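Local coordinates for signal recognition particle receptor FtsY (Sulfolobus acidocaldarius, PDB 5L3S), which belongs to the SRP54-type family of P-loop NTPase-fold proteins and serves as the receptor for the signal recognition particle, at residues 149-154 with 277-282; 93-98 with 126-131; 192-197 with 203-208; 158-163 with 176-181. One frame throughout, in Å; residues are numbered along the deposited sequence.

Contact 1: residues 149-154 with 277-282. With GNP (phosphoaminophosphonic acid-guanylate ester), chain R; G (guanosine-5'-monophosphate), chain K.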
# COMPACT_ATOMS: atom_id res chain seq x y z
N ALA B 149 -10.40 2.67 -20.73
CA ALA B 149 -10.65 2.56 -22.17
C ALA B 149 -9.50 1.85 -22.88
O ALA B 149 -9.73 1.07 -23.82
CB ALA B 149 -10.93 3.95 -22.79
N TYR B 150 -8.27 2.10 -22.44
CA TYR B 150 -7.12 1.37 -22.95
C TYR B 150 -7.26 -0.15 -22.68
O TYR B 150 -7.07 -0.96 -23.58
CB TYR B 150 -5.80 1.88 -22.33
CG TYR B 150 -4.61 1.02 -22.73
CD1 TYR B 150 -3.90 1.28 -23.89
CD2 TYR B 150 -4.23 -0.08 -21.95
CE1 TYR B 150 -2.83 0.48 -24.26
CE2 TYR B 150 -3.17 -0.88 -22.33
CZ TYR B 150 -2.47 -0.60 -23.48
OH TYR B 150 -1.41 -1.40 -23.85
N HIS B 151 -7.54 -0.53 -21.43
CA HIS B 151 -7.70 -1.95 -21.09
C HIS B 151 -8.88 -2.61 -21.84
O HIS B 151 -8.74 -3.71 -22.36
CB HIS B 151 -7.91 -2.12 -19.59
CG HIS B 151 -6.71 -1.79 -18.75
ND1 HIS B 151 -5.49 -2.41 -18.93
CD2 HIS B 151 -6.55 -0.94 -17.71
CE1 HIS B 151 -4.63 -1.94 -18.04
NE2 HIS B 151 -5.25 -1.06 -17.27
N ALA B 152 -10.02 -1.92 -21.87
CA ALA B 152 -11.20 -2.43 -22.58
C ALA B 152 -10.91 -2.70 -24.05
O ALA B 152 -11.34 -3.71 -24.61
CB ALA B 152 -12.35 -1.46 -22.44
N SER B 153 -10.19 -1.78 -24.67
CA SER B 153 -9.80 -1.94 -26.06
C SER B 153 -8.86 -3.14 -26.28
O SER B 153 -9.03 -3.92 -27.23
CB SER B 153 -9.17 -0.65 -26.58
OG SER B 153 -8.67 -0.82 -27.90
N LYS B 154 -7.87 -3.29 -25.41
CA LYS B 154 -6.93 -4.39 -25.54
C LYS B 154 -7.60 -5.75 -25.23
O LYS B 154 -7.26 -6.77 -25.83
CB LYS B 154 -5.72 -4.16 -24.63
CG LYS B 154 -4.57 -5.14 -24.85
CD LYS B 154 -3.28 -4.62 -24.23
CE LYS B 154 -2.24 -5.73 -24.06
NZ LYS B 154 -1.88 -6.37 -25.36
N GLN B 277 1.67 -6.70 -13.30
CA GLN B 277 0.87 -5.68 -13.99
C GLN B 277 0.23 -6.15 -15.29
O GLN B 277 -0.50 -5.40 -15.93
CB GLN B 277 1.70 -4.40 -14.21
CG GLN B 277 2.34 -3.86 -12.93
CD GLN B 277 3.06 -2.54 -13.13
OE1 GLN B 277 4.26 -2.50 -13.38
NE2 GLN B 277 2.31 -1.44 -13.04
N ASN B 278 0.51 -7.38 -15.70
CA ASN B 278 -0.07 -7.95 -16.92
C ASN B 278 -1.38 -8.66 -16.62
O ASN B 278 -1.64 -9.01 -15.47
CB ASN B 278 0.89 -8.95 -17.58
CG ASN B 278 2.16 -8.30 -18.09
OD1 ASN B 278 2.13 -7.17 -18.58
ND2 ASN B 278 3.27 -9.01 -18.00
N TYR B 279 -2.19 -8.89 -17.65
CA TYR B 279 -3.55 -9.37 -17.43
C TYR B 279 -3.57 -10.75 -16.80
O TYR B 279 -4.46 -11.06 -16.01
CB TYR B 279 -4.34 -9.36 -18.73
CG TYR B 279 -4.51 -7.98 -19.32
CD1 TYR B 279 -4.64 -6.87 -18.50
CD2 TYR B 279 -4.53 -7.79 -20.69
CE1 TYR B 279 -4.79 -5.59 -19.04
CE2 TYR B 279 -4.67 -6.52 -21.24
CZ TYR B 279 -4.81 -5.43 -20.41
OH TYR B 279 -4.95 -4.18 -20.97
N ASP B 280 -2.59 -11.58 -17.15
CA ASP B 280 -2.50 -12.95 -16.61
C ASP B 280 -2.03 -12.99 -15.15
O ASP B 280 -2.08 -14.04 -14.50
CB ASP B 280 -1.53 -13.76 -17.48
CG ASP B 280 -1.73 -15.26 -17.37
OD1 ASP B 280 -2.90 -15.70 -17.23
OD2 ASP B 280 -0.72 -16.01 -17.43
N ASP B 281 -1.59 -11.85 -14.62
CA ASP B 281 -0.95 -11.84 -13.28
C ASP B 281 -1.94 -11.89 -12.11
O ASP B 281 -1.96 -11.02 -11.25
CB ASP B 281 0.02 -10.66 -13.15
CG ASP B 281 1.17 -10.76 -14.14
OD1 ASP B 281 1.41 -11.87 -14.64
OD2 ASP B 281 1.81 -9.73 -14.42
N LEU B 282 -2.74 -12.95 -12.09
CA LEU B 282 -3.77 -13.11 -11.08
C LEU B 282 -3.82 -14.60 -10.76
O LEU B 282 -3.93 -15.42 -11.65
CB LEU B 282 -5.13 -12.65 -11.65
CG LEU B 282 -6.31 -12.54 -10.67
CD1 LEU B 282 -6.17 -11.36 -9.77
CD2 LEU B 282 -7.64 -12.51 -11.41
PG GNP R . -7.20 4.65 -8.05
O1G GNP R . -8.34 4.43 -9.02
O2G GNP R . -6.52 6.00 -8.26
O3G GNP R . -7.61 4.62 -6.59
N3B GNP R . -6.11 3.51 -8.27
PB GNP R . -6.52 1.95 -8.41
O1B GNP R . -7.58 1.80 -9.41
O2B GNP R . -6.90 1.44 -7.07
O3A GNP R . -5.26 1.25 -8.87
PA GNP R . -4.69 1.09 -10.29
O1A GNP R . -5.37 -0.03 -11.01
O2A GNP R . -4.63 2.41 -10.99
O5' GNP R . -3.24 0.55 -10.07
C5' GNP R . -2.19 1.35 -9.43
C4' GNP R . -0.83 0.82 -9.87
O4' GNP R . -0.56 -0.49 -9.26
C3' GNP R . -0.72 0.61 -11.37
O3' GNP R . 0.61 0.91 -11.76
C2' GNP R . -0.97 -0.90 -11.53
O2' GNP R . -0.35 -1.41 -12.69
C1' GNP R . -0.21 -1.39 -10.29
N9 GNP R . -0.61 -2.73 -9.87
C8 GNP R . -1.87 -3.21 -9.65
N7 GNP R . -1.90 -4.47 -9.25
C5 GNP R . -0.55 -4.82 -9.21
C6 GNP R . 0.06 -6.04 -8.86
O6 GNP R . -0.53 -7.08 -8.53
N1 GNP R . 1.45 -5.99 -8.96
C2 GNP R . 2.16 -4.85 -9.33
N2 GNP R . 3.49 -4.94 -9.38
N3 GNP R . 1.59 -3.70 -9.66
C4 GNP R . 0.25 -3.76 -9.58
OP3 G K . 0.27 7.36 -21.48
P G K . -0.30 6.73 -22.70
OP1 G K . -1.43 5.85 -22.29
OP2 G K . -0.56 7.80 -23.68
O5' G K . 0.82 5.80 -23.35
C5' G K . 1.39 4.71 -22.63
C4' G K . 0.50 3.50 -22.67
O4' G K . 0.28 3.10 -24.06
C3' G K . 1.04 2.26 -21.96
O3' G K . -0.05 1.55 -21.37
C2' G K . 1.61 1.43 -23.10
O2' G K . 1.67 0.04 -22.84
C1' G K . 0.62 1.74 -24.22
N9 G K . 1.14 1.54 -25.57
C8 G K . 2.03 2.34 -26.26
N7 G K . 2.29 1.89 -27.46
C5 G K . 1.52 0.74 -27.57
C6 G K . 1.38 -0.18 -28.65
O6 G K . 1.93 -0.16 -29.76
N1 G K . 0.49 -1.20 -28.33
C2 G K . -0.18 -1.34 -27.14
N2 G K . -0.99 -2.40 -27.03
N3 G K . -0.05 -0.49 -26.14
C4 G K . 0.80 0.52 -26.42
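The rings of H151 and Y279 meet rim to rim, with centroids 5.5 Å apart and planes at 69°, where helix 144-155 of the P-loop NTPase fold faces the loop between strands 270-274 and 282-284. The Y279 hydroxyl lies in the plane of the imidazole, at its edge, and H151 ND1 is hydrogen-bonded to Y279 OH at 2.8 Å with an almost straight angle of 174°. K154 takes the other rim of the phenol. With its CG anti to the backbone N (chi1 -171°), its methylene chain runs past that rim, and K154 CD comes 3.8 Å from Y279 CE2. A third ring stands beside these two: Y150 CE2 lies 4.0 Å from Y279 OH, while one face of the Y150 ring carries O3' of guanosine-5'-monophosphate, offset toward the rim. Y150 OH donates to N3 of that nucleotide at 2.8 Å. Another protein chain also holds this nucleotide and packs on Y150 and H151, so the helix face belongs to an intermolecular interface. Y279 itself rests on A119 and N123 of helix 114-127 and stands in a type I beta turn, in which D281 N donates to N278 O at 3.0 Å. Just ahead of this turn, Q277 NE2 donates to O2' of phosphoaminophosphonic acid-guanylate ester at 2.7 Å.

Contact 2: residues 93-98 with 126-131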
# COMPACT_ATOMS: atom_id res chain seq x y z
N LYS B 93 -19.70 -19.78 -9.11
CA LYS B 93 -20.77 -18.92 -8.62
C LYS B 93 -21.52 -18.25 -9.77
O LYS B 93 -22.74 -18.28 -9.82
CB LYS B 93 -20.23 -17.81 -7.72
CG LYS B 93 -20.08 -18.13 -6.23
CD LYS B 93 -19.65 -16.86 -5.48
CE LYS B 93 -19.20 -17.14 -4.05
NZ LYS B 93 -20.35 -17.40 -3.14
N ILE B 94 -20.76 -17.62 -10.66
CA ILE B 94 -21.35 -16.95 -11.82
C ILE B 94 -22.08 -17.94 -12.73
O ILE B 94 -23.24 -17.73 -13.07
CB ILE B 94 -20.29 -16.18 -12.63
CG1 ILE B 94 -19.62 -15.12 -11.76
CG2 ILE B 94 -20.94 -15.55 -13.87
CD1 ILE B 94 -18.46 -14.42 -12.42
N ARG B 95 -21.40 -19.02 -13.11
CA ARG B 95 -22.04 -20.05 -13.95
C ARG B 95 -23.30 -20.65 -13.34
O ARG B 95 -24.25 -21.00 -14.05
CB ARG B 95 -21.05 -21.17 -14.29
CG ARG B 95 -19.99 -20.82 -15.34
CD ARG B 95 -18.82 -21.79 -15.24
NE ARG B 95 -17.83 -21.62 -16.31
CZ ARG B 95 -16.71 -22.34 -16.39
NH1 ARG B 95 -16.44 -23.26 -15.48
NH2 ARG B 95 -15.86 -22.14 -17.39
N SER B 96 -23.33 -20.78 -12.02
CA SER B 96 -24.48 -21.39 -11.36
C SER B 96 -25.60 -20.38 -11.17
O SER B 96 -26.74 -20.74 -10.89
CB SER B 96 -24.09 -22.00 -10.01
OG SER B 96 -23.23 -23.10 -10.20
N SER B 97 -25.26 -19.10 -11.33
CA SER B 97 -26.21 -18.01 -11.17
C SER B 97 -27.12 -17.87 -12.39
O SER B 97 -26.68 -18.00 -13.54
CB SER B 97 -25.45 -16.70 -10.93
OG SER B 97 -26.33 -15.61 -10.79
N GLY B 98 -28.40 -17.60 -12.14
CA GLY B 98 -29.35 -17.44 -13.22
C GLY B 98 -29.39 -15.99 -13.64
O GLY B 98 -30.08 -15.61 -14.59
N LYS B 126 -12.90 -14.01 -19.72
CA LYS B 126 -12.80 -14.33 -21.14
C LYS B 126 -12.28 -15.74 -21.36
O LYS B 126 -12.80 -16.46 -22.22
CB LYS B 126 -11.91 -13.34 -21.89
CG LYS B 126 -12.51 -11.99 -22.12
CD LYS B 126 -12.01 -11.40 -23.44
CE LYS B 126 -10.51 -11.17 -23.42
NZ LYS B 126 -9.98 -10.88 -24.78
N LYS B 127 -11.27 -16.14 -20.59
CA LYS B 127 -10.70 -17.49 -20.69
C LYS B 127 -11.71 -18.55 -20.25
O LYS B 127 -11.61 -19.73 -20.62
CB LYS B 127 -9.44 -17.62 -19.83
CG LYS B 127 -8.37 -16.57 -20.10
CD LYS B 127 -7.51 -16.91 -21.30
CE LYS B 127 -6.58 -15.75 -21.64
NZ LYS B 127 -5.66 -16.09 -22.76
N ASN B 128 -12.67 -18.15 -19.42
CA ASN B 128 -13.71 -19.06 -18.96
C ASN B 128 -14.98 -18.95 -19.80
O ASN B 128 -16.04 -19.45 -19.41
CB ASN B 128 -14.02 -18.82 -17.48
CG ASN B 128 -12.99 -19.44 -16.56
OD1 ASN B 128 -13.11 -20.62 -16.18
ND2 ASN B 128 -11.96 -18.67 -16.21
N ASN B 129 -14.86 -18.28 -20.94
CA ASN B 129 -15.97 -18.10 -21.89
C ASN B 129 -17.18 -17.35 -21.34
O ASN B 129 -18.32 -17.66 -21.70
CB ASN B 129 -16.38 -19.44 -22.50
CG ASN B 129 -15.23 -20.11 -23.23
OD1 ASN B 129 -14.73 -19.60 -24.23
ND2 ASN B 129 -14.80 -21.27 -22.73
N LEU B 130 -16.95 -16.37 -20.47
CA LEU B 130 -18.02 -15.53 -19.96
C LEU B 130 -17.93 -14.12 -20.56
O LEU B 130 -16.88 -13.51 -20.52
CB LEU B 130 -17.93 -15.45 -18.43
CG LEU B 130 -18.22 -16.79 -17.76
CD1 LEU B 130 -17.81 -16.79 -16.29
CD2 LEU B 130 -19.69 -17.13 -17.89
N SER B 131 -19.03 -13.62 -21.13
CA SER B 131 -19.02 -12.26 -21.69
C SER B 131 -19.05 -11.20 -20.59
O SER B 131 -19.59 -11.43 -19.49
CB SER B 131 -20.17 -12.07 -22.70
OG SER B 131 -21.44 -12.29 -22.12
O HOH W 1 -18.53 -20.59 -18.89
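A Schellman motif ends helix 114-127, and the residues around it, N128 and L130, receive R95 and I94 of helix 90-96. The evidence for the motif is twofold: N129 has a positive phi of 60°, and the backbone bonds run from L130 N to L125 O and from N129 N to K126 O. The polar half of the contact centres on the carbonyl of N128. The R95 chain is extended from CG to NE and presents the edge of its guanidinium, so that N128 O lies close to the guanidinium plane. The direct bond, R95 NH2 to N128 O, is long and weak at 3.4 Å, although fairly straight (163°). A water supplies a second route made of two shorter bonds: it accepts from R95 NE at 2.9 Å and donates to N128 O at 2.8 Å. The N128 amide is turned 66° from the guanidinium and takes no bond from it; its ND2 reaches back to M124 O in the last turn of helix 114-127. A positive guanidinium beside the carbonyl end of a helix would probably be favoured electrostatically. The apolar half lies deeper, with I94 CG2 4.1 Å from L130 CD1. Both residues also touch L125, and I94 reaches F102 of strand 102-107, so this half joins the hydrophobic layer over the sheet. The arrangement is typical of a beta-alpha-beta crossover in an alpha/beta P-loop fold, where the chain leaves helix 114-127 through a tight turn to enter strand 132-137, here flanked by the helix that precedes strand 102-107.

Contact 3: residues 192-197 with 203-208; sequences AGRMHI and EELKKV. Unlike the reference sequence in segment 203-208: K207 (reference Arg).
A192 opens segment 192-197, which holds the AGR of the DTAGR sequence of SRP-type P-loop proteins, and its carbonyl steadies R194, the residue that packs on E204 and L205 of helix 199-212. Two weak bonds reach A192 O: from R194 NH2 at 2.9 Å and from R194 NE at 3.3 Å, both well bent. G193 follows and touches phosphoaminophosphonic acid-guanylate ester, which makes this loop part of the nucleotide pocket. R194 then turns toward the helix. Its CG stands between the backbone N and the carbonyl carbon (chi1 73°), and a further bend at chi3 (65°) folds the guanidinium back to the A192 carbonyl. One face of the guanidinium lies on L205, with R194 NH1 3.8 Å from L205 CB, while E204 CB approaches at the edge. The aliphatic part joins in as well, R194 CD lying 3.9 Å from L205 CD2. The buried guanidinium is held from other sides too, for R194 NH1 donates to L201 O near the start of helix 199-212, and L205 in turn packs on I105 and F107 of strand 102-107. Further along, M195 packs against the backbone of another protein chain, H196 NE2 is hydrogen-bonded to a polar side chain of that chain, and the H196 ring meets H235 of its own chain edge to face. Across the contact, the charged ends of R194 and E204 do not meet, NH1 and OE1 being 4.8 Å apart, and a water bridges them: it accepts from R194 NH1 at 3.0 Å and donates to E204 OE1 at 2.6 Å.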
# COMPACT_ATOMS: atom_id res chain seq x y z
N ALA B 192 -14.00 4.96 -7.91
CA ALA B 192 -12.86 5.77 -7.48
C ALA B 192 -12.29 5.31 -6.13
O ALA B 192 -13.00 4.77 -5.28
CB ALA B 192 -13.24 7.24 -7.41
N GLY B 193 -11.00 5.55 -5.94
CA GLY B 193 -10.39 5.33 -4.64
C GLY B 193 -11.07 6.22 -3.62
O GLY B 193 -11.51 7.33 -3.94
N ARG B 194 -11.18 5.74 -2.40
CA ARG B 194 -11.79 6.52 -1.33
C ARG B 194 -11.27 6.01 -0.01
O ARG B 194 -11.06 4.80 0.14
CB ARG B 194 -13.33 6.44 -1.40
CG ARG B 194 -13.95 5.10 -0.95
CD ARG B 194 -15.39 4.94 -1.49
NE ARG B 194 -15.32 4.86 -2.94
CZ ARG B 194 -16.00 5.62 -3.79
NH1 ARG B 194 -16.87 6.52 -3.35
NH2 ARG B 194 -15.80 5.46 -5.09
N MET B 195 -11.03 6.91 0.94
CA MET B 195 -10.69 6.48 2.29
C MET B 195 -11.90 5.92 3.01
O MET B 195 -13.01 6.42 2.87
CB MET B 195 -10.10 7.64 3.11
CG MET B 195 -8.72 8.09 2.67
SD MET B 195 -7.49 6.77 2.82
CE MET B 195 -7.98 6.04 4.36
N HIS B 196 -11.68 4.87 3.79
CA HIS B 196 -12.73 4.24 4.56
C HIS B 196 -13.33 5.18 5.61
O HIS B 196 -14.44 4.95 6.08
CB HIS B 196 -12.20 2.95 5.21
CG HIS B 196 -10.87 3.12 5.89
ND1 HIS B 196 -9.72 3.46 5.20
CD2 HIS B 196 -10.51 2.98 7.19
CE1 HIS B 196 -8.71 3.52 6.06
NE2 HIS B 196 -9.16 3.24 7.27
N ILE B 197 -12.62 6.26 5.96
CA ILE B 197 -13.11 7.23 6.93
C ILE B 197 -13.67 8.50 6.29
O ILE B 197 -14.01 9.46 6.97
CB ILE B 197 -12.02 7.63 7.96
CG1 ILE B 197 -10.77 8.13 7.24
CG2 ILE B 197 -11.70 6.46 8.90
CD1 ILE B 197 -9.71 8.71 8.17
N GLU B 203 -20.57 7.48 1.42
CA GLU B 203 -21.96 7.67 0.99
C GLU B 203 -22.10 7.57 -0.54
O GLU B 203 -23.04 6.95 -1.03
CB GLU B 203 -22.52 8.99 1.52
CG GLU B 203 -23.94 9.31 1.05
CD GLU B 203 -24.94 8.21 1.38
OE1 GLU B 203 -24.79 7.55 2.43
OE2 GLU B 203 -25.88 8.01 0.58
N GLU B 204 -21.16 8.15 -1.28
CA GLU B 204 -21.19 8.02 -2.75
C GLU B 204 -21.17 6.56 -3.19
O GLU B 204 -21.86 6.16 -4.13
CB GLU B 204 -20.05 8.80 -3.42
CG GLU B 204 -20.29 10.30 -3.43
CD GLU B 204 -19.32 11.07 -4.31
OE1 GLU B 204 -18.79 10.50 -5.29
OE2 GLU B 204 -19.09 12.27 -4.02
N LEU B 205 -20.37 5.75 -2.50
CA LEU B 205 -20.28 4.33 -2.82
C LEU B 205 -21.58 3.60 -2.49
O LEU B 205 -22.06 2.83 -3.30
CB LEU B 205 -19.11 3.69 -2.06
CG LEU B 205 -18.91 2.19 -2.23
CD1 LEU B 205 -18.68 1.84 -3.69
CD2 LEU B 205 -17.72 1.77 -1.39
N LYS B 206 -22.13 3.87 -1.31
CA LYS B 206 -23.39 3.26 -0.88
C LYS B 206 -24.52 3.60 -1.83
O LYS B 206 -25.45 2.83 -2.03
CB LYS B 206 -23.74 3.70 0.55
CG LYS B 206 -22.76 3.19 1.60
CD LYS B 206 -23.05 3.78 2.96
CE LYS B 206 -24.36 3.28 3.52
NZ LYS B 206 -24.77 4.06 4.72
N LYS B 207 -24.43 4.78 -2.43
CA LYS B 207 -25.37 5.19 -3.45
C LYS B 207 -25.24 4.35 -4.73
O LYS B 207 -26.24 4.00 -5.37
CB LYS B 207 -25.17 6.68 -3.72
CG LYS B 207 -26.09 7.27 -4.74
CD LYS B 207 -25.95 8.78 -4.73
CE LYS B 207 -26.63 9.38 -5.92
NZ LYS B 207 -25.72 9.35 -7.12
N VAL B 208 -24.01 4.03 -5.13
CA VAL B 208 -23.83 3.14 -6.27
C VAL B 208 -24.36 1.73 -5.95
O VAL B 208 -24.99 1.08 -6.79
CB VAL B 208 -22.35 3.07 -6.71
CG1 VAL B 208 -22.17 2.04 -7.83
CG2 VAL B 208 -21.85 4.44 -7.16
O HOH W 2 -17.24 8.46 -5.56

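Contact 4: residues 158-163 with 176-181; sequences QLIRGK and ISFAKS. With SO4 (sulfate ion), chain X.
I160 and F178 form the close-packed part of this contact between strand 158-160, at the edge of the sheet, and helix 168-181. The terminal methyl does the touching: I160 CD1 lies over one face of the phenyl ring, 4.1 Å from its centroid and 20° off the normal, which meets the criterion for a CH-pi interaction. It sits toward the rim, with I160 CD1 3.9 Å from F178 CG. The F178 ring is placed there by a CG anti to the backbone N (chi1 -180°), which carries the ring out beside I160 CD1. Q158 makes the looser part, on the exposed side. Its OE1 comes obliquely to 3.7 Å from F178 CZ, with the amide plane 65° from the ring, and no polar bond results. What fixes that amide is its other end, where Q158 NE2 donates to L159 O at 3.0 Å from above the carbonyl plane. A sulfate ion, probably from the crystallisation liquor, lies against I160 and takes R161 N on its O3 at 2.6 Å and G162 N on its O1 at 2.7 Å. Nearby, K163 forms a salt bridge with D174 of helix 168-181. Between these two segments the contact therefore rests mainly on dispersion between a methyl and a ring, with that salt bridge adding a charged link to the same helix.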
# COMPACT_ATOMS: atom_id res chain seq x y z
N GLN B 158 -16.60 -4.30 -24.18
CA GLN B 158 -17.28 -3.00 -24.16
C GLN B 158 -17.10 -2.26 -22.84
O GLN B 158 -17.29 -2.82 -21.77
CB GLN B 158 -18.77 -3.19 -24.42
CG GLN B 158 -19.59 -1.95 -24.08
CD GLN B 158 -19.82 -1.05 -25.28
OE1 GLN B 158 -20.33 -1.50 -26.31
NE2 GLN B 158 -19.44 0.22 -25.16
N LEU B 159 -16.73 -0.98 -22.93
CA LEU B 159 -16.67 -0.11 -21.77
C LEU B 159 -17.87 0.83 -21.80
O LEU B 159 -18.12 1.49 -22.81
CB LEU B 159 -15.39 0.73 -21.79
CG LEU B 159 -15.24 1.70 -20.62
CD1 LEU B 159 -15.11 0.94 -19.30
CD2 LEU B 159 -14.03 2.62 -20.83
N ILE B 160 -18.59 0.92 -20.70
CA ILE B 160 -19.69 1.86 -20.62
C ILE B 160 -19.21 3.10 -19.84
O ILE B 160 -18.88 3.02 -18.65
CB ILE B 160 -20.92 1.23 -19.95
CG1 ILE B 160 -21.35 -0.01 -20.75
CG2 ILE B 160 -22.07 2.24 -19.85
CD1 ILE B 160 -21.98 0.32 -22.09
N ARG B 161 -19.16 4.24 -20.52
CA ARG B 161 -18.67 5.47 -19.89
C ARG B 161 -19.80 6.32 -19.31
O ARG B 161 -19.56 7.22 -18.50
CB ARG B 161 -17.86 6.30 -20.90
CG ARG B 161 -16.73 5.52 -21.56
CD ARG B 161 -15.61 6.44 -22.06
NE ARG B 161 -15.00 5.94 -23.29
CZ ARG B 161 -13.78 6.30 -23.72
NH1 ARG B 161 -13.04 7.14 -23.00
NH2 ARG B 161 -13.31 5.79 -24.86
N GLY B 162 -21.03 6.04 -19.74
CA GLY B 162 -22.18 6.81 -19.31
C GLY B 162 -22.30 8.08 -20.13
O GLY B 162 -21.43 8.39 -20.94
N LYS B 163 -23.38 8.82 -19.93
CA LYS B 163 -23.55 10.07 -20.66
C LYS B 163 -22.55 11.12 -20.16
O LYS B 163 -21.95 10.95 -19.10
CB LYS B 163 -24.99 10.56 -20.55
CG LYS B 163 -25.96 9.67 -21.31
CD LYS B 163 -27.39 9.85 -20.83
CE LYS B 163 -27.65 9.15 -19.50
NZ LYS B 163 -28.27 7.78 -19.67
N ILE B 176 -25.52 -1.69 -16.50
CA ILE B 176 -26.39 -2.83 -16.20
C ILE B 176 -27.56 -2.95 -17.18
O ILE B 176 -27.91 -4.04 -17.63
CB ILE B 176 -26.88 -2.76 -14.74
CG1 ILE B 176 -25.68 -2.87 -13.79
CG2 ILE B 176 -27.95 -3.83 -14.46
CD1 ILE B 176 -26.00 -2.57 -12.35
N SER B 177 -28.16 -1.81 -17.52
CA SER B 177 -29.26 -1.82 -18.48
C SER B 177 -28.80 -2.35 -19.84
O SER B 177 -29.51 -3.13 -20.50
CB SER B 177 -29.84 -0.41 -18.65
OG SER B 177 -30.84 -0.40 -19.66
N PHE B 178 -27.62 -1.92 -20.25
CA PHE B 178 -27.02 -2.33 -21.51
C PHE B 178 -26.72 -3.82 -21.50
O PHE B 178 -26.98 -4.53 -22.47
CB PHE B 178 -25.73 -1.53 -21.77
CG PHE B 178 -25.04 -1.88 -23.06
CD1 PHE B 178 -25.32 -1.18 -24.22
CD2 PHE B 178 -24.09 -2.89 -23.11
CE1 PHE B 178 -24.69 -1.50 -25.41
CE2 PHE B 178 -23.47 -3.22 -24.30
CZ PHE B 178 -23.76 -2.51 -25.46
N ALA B 179 -26.16 -4.31 -20.39
CA ALA B 179 -25.82 -5.72 -20.29
C ALA B 179 -27.06 -6.59 -20.32
O ALA B 179 -27.06 -7.64 -20.97
CB ALA B 179 -24.99 -6.00 -19.03
N LYS B 180 -28.13 -6.15 -19.65
CA LYS B 180 -29.39 -6.89 -19.64
C LYS B 180 -29.94 -7.11 -21.04
O LYS B 180 -30.31 -8.23 -21.40
CB LYS B 180 -30.45 -6.18 -18.80
CG LYS B 180 -30.32 -6.38 -17.30
CD LYS B 180 -31.36 -5.57 -16.53
CE LYS B 180 -31.08 -5.62 -15.03
NZ LYS B 180 -32.03 -4.78 -14.25
N SER B 181 -30.02 -6.05 -21.82
CA SER B 181 -30.62 -6.17 -23.14
C SER B 181 -29.76 -6.98 -24.10
O SER B 181 -30.25 -7.49 -25.10
CB SER B 181 -30.95 -4.79 -23.72
OG SER B 181 -29.80 -3.99 -23.87
S SO4 X . -21.21 4.76 -23.34
O1 SO4 X . -21.95 4.98 -22.09
O2 SO4 X . -21.88 3.69 -24.10
O3 SO4 X . -19.82 4.38 -23.07
O4 SO4 X . -21.21 5.99 -24.14

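How the contacts relate
From the N terminus, contact 2 comes first: it joins helix 90-96 to the end of helix 114-127 and closes a loop that contains strand 102-107. Contact 1 opens later, on helix 144-155, and closes far along the chain at 277-282, a wide loop spanning much of the sheet. Contacts 4 and 3 are nested inside it in series, each joining segments close in sequence: a strand to the helix that follows it, and a loop to the helix it leads into. Contacts 1 and 4 touch, A149 and A152 packing on L159. Contacts 2 and 3 lie farthest apart, centres about 28 Å from each other. No loops cross.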